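Local atomic coordinates of nucleotidyl transferase (Methanothermobacter thermautotrophicus, PDB entry 6PLJ), a protein that probably transfers nucleotidyl groups, as in other proteins with a MobA-like NTP transferase domain, and may act in pseudomurein cell wall synthesis. Residues A[179-182]-A[183-187]. Sequence-based numbering, arbitrary orientation.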
loop_
_atom_site.group_PDB
_atom_site.type_symbol
_atom_site.label_atom_id
_atom_site.label_comp_id
_atom_site.label_asym_id
_atom_site.label_seq_id
_atom_site.Cartn_x
_atom_site.Cartn_y
_atom_site.Cartn_z
ATOM N N ASP A 179 2.297 -9.598 -14.885
ATOM C CA ASP A 179 3.265 -10.666 -15.166
ATOM C C ASP A 179 4.599 -10.342 -14.496
ATOM O O ASP A 179 5.235 -11.232 -13.945
ATOM C CB ASP A 179 3.548 -10.832 -16.660
ATOM C CG ASP A 179 2.439 -11.498 -17.424
ATOM O OD1 ASP A 179 1.524 -12.098 -16.822
ATOM O OD2 ASP A 179 2.522 -11.442 -18.682
ATOM N N LEU A 180 5.024 -9.080 -14.560
ATOM C CA LEU A 180 6.284 -8.672 -13.933
ATOM C C LEU A 180 6.206 -8.888 -12.427
ATOM O O LEU A 180 7.151 -9.399 -11.809
ATOM C CB LEU A 180 6.605 -7.218 -14.264
ATOM C CG LEU A 180 7.925 -6.680 -13.689
ATOM C CD1 LEU A 180 8.562 -5.688 -14.645
ATOM C CD2 LEU A 180 7.755 -6.061 -12.308
ATOM N N LEU A 181 5.101 -8.492 -11.809
ATOM C CA LEU A 181 4.950 -8.760 -10.368
ATOM C C LEU A 181 4.940 -10.250 -10.026
ATOM O O LEU A 181 5.481 -10.661 -8.998
ATOM C CB LEU A 181 3.712 -8.074 -9.797
ATOM C CG LEU A 181 3.814 -6.553 -9.767
ATOM C CD1 LEU A 181 2.459 -5.931 -9.475
ATOM C CD2 LEU A 181 4.845 -6.111 -8.737
ATOM N N ARG A 182 4.317 -11.066 -10.871
ATOM C CA ARG A 182 4.305 -12.503 -10.631
ATOM C C ARG A 182 5.706 -13.101 -10.731
ATOM O O ARG A 182 5.982 -14.094 -10.079
ATOM C CB ARG A 182 3.343 -13.218 -11.589
ATOM C CG ARG A 182 1.868 -12.957 -11.333
ATOM C CD ARG A 182 1.394 -13.405 -9.960
ATOM N NE ARG A 182 1.459 -14.848 -9.725
ATOM C CZ ARG A 182 0.447 -15.712 -9.867
ATOM N NH1 ARG A 182 0.642 -16.991 -9.595
ATOM N NH2 ARG A 182 -0.755 -15.319 -10.270
ATOM N N ASP A 183 6.588 -12.500 -11.522
ATOM C CA ASP A 183 7.992 -12.954 -11.592
ATOM C C ASP A 183 8.857 -12.447 -10.432
ATOM O O ASP A 183 9.734 -13.175 -9.966
ATOM C CB ASP A 183 8.614 -12.570 -12.934
ATOM C CG ASP A 183 8.030 -13.370 -14.104
ATOM O OD1 ASP A 183 7.460 -14.458 -13.875
ATOM O OD2 ASP A 183 8.174 -12.907 -15.249
ATOM N N TYR A 184 8.620 -11.224 -9.962
ATOM C CA TYR A 184 9.447 -10.641 -8.879
ATOM C C TYR A 184 8.944 -10.908 -7.469
ATOM O O TYR A 184 9.749 -11.194 -6.593
ATOM C CB TYR A 184 9.643 -9.134 -9.084
ATOM C CG TYR A 184 10.772 -8.833 -10.017
ATOM C CD1 TYR A 184 12.092 -8.851 -9.559
ATOM C CD2 TYR A 184 10.540 -8.552 -11.357
ATOM C CE1 TYR A 184 13.152 -8.585 -10.417
ATOM C CE2 TYR A 184 11.594 -8.279 -12.223
ATOM C CZ TYR A 184 12.891 -8.305 -11.748
ATOM O OH TYR A 184 13.927 -8.042 -12.613
ATOM N N LEU A 185 7.636 -10.814 -7.223
ATOM C CA LEU A 185 7.133 -10.963 -5.848
ATOM C C LEU A 185 7.514 -12.272 -5.143
ATOM O O LEU A 185 7.731 -12.247 -3.927
ATOM C CB LEU A 185 5.611 -10.750 -5.765
ATOM C CG LEU A 185 5.145 -9.311 -5.977
ATOM C CD1 LEU A 185 3.632 -9.262 -6.103
ATOM C CD2 LEU A 185 5.610 -8.377 -4.853
ATOM N N PRO A 186 7.626 -13.398 -5.877
ATOM C CA PRO A 186 8.094 -14.630 -5.202
ATOM C C PRO A 186 9.538 -14.592 -4.699
ATOM O O PRO A 186 9.919 -15.451 -3.885
ATOM C CB PRO A 186 7.967 -15.697 -6.286
ATOM C CG PRO A 186 6.963 -15.169 -7.239
ATOM C CD PRO A 186 7.218 -13.687 -7.261
ATOM N N LEU A 187 10.323 -13.624 -5.164
ATOM C CA LEU A 187 11.744 -13.506 -4.814
ATOM C C LEU A 187 11.959 -12.628 -3.587
ATOM O O LEU A 187 11.036 -11.976 -3.102
ATOM C CB LEU A 187 12.526 -12.931 -5.997
ATOM C CG LEU A 187 12.329 -13.639 -7.343
ATOM C CD1 LEU A 187 13.086 -12.941 -8.457
ATOM C CD2 LEU A 187 12.723 -15.101 -7.265
HETATM O O HOH W 1 5.062 -13.702 -15.128
#
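Leu180 and Tyr184, one helical turn apart, meet at a slant, the leucine methyl CD2 lying 3.9 Å from Tyr184 CD2, raised off the ring plane and just outside that corner. A chi1 of -179° sets Leu180 CG beside its carbonyl carbon, bringing CG and CD2 toward the ring. Leu180 O lies at the ring edge, near the plane, 3.5 Å from Tyr184 CD2, and also accepts the backbone N-H of Tyr184 (N to O 3.0 Å). On the buried side, Leu181 CB packs against Leu185 CD1 at 3.9 Å, next to the Leu185 N to Leu181 O bond (2.8 Å, 161° at the hydrogen), the straightest of those joining 179-182 to 183-187. Pro186 CD, 3.1 Å from Arg182 O, takes the place of the N-H that would continue the helical bonding; its CG also lies against this oxygen. Tyr184 to Leu187 form a type I turn, with Leu187 N bonded to Tyr184 O. At the solvent face Asp179 O is gripped by Asp183 N-H (N to O 3.1 Å) and by a water (2.7 Å) that also donates weakly to Asp183 OD1; Asp183 N-H reaches Leu180 O only weakly. Tyr184 OH and Asp202 OD2 are hydrogen-bonded, tying down the ring's far end. Met198 and Met199 of helix 192-201 also touch Tyr184, while Arg182 and Leu185 rest on helix 110-120 and Leu181 faces Ile126 and Cys128 of central strand 125-130, packing helix 178-184 against the mixed sheet.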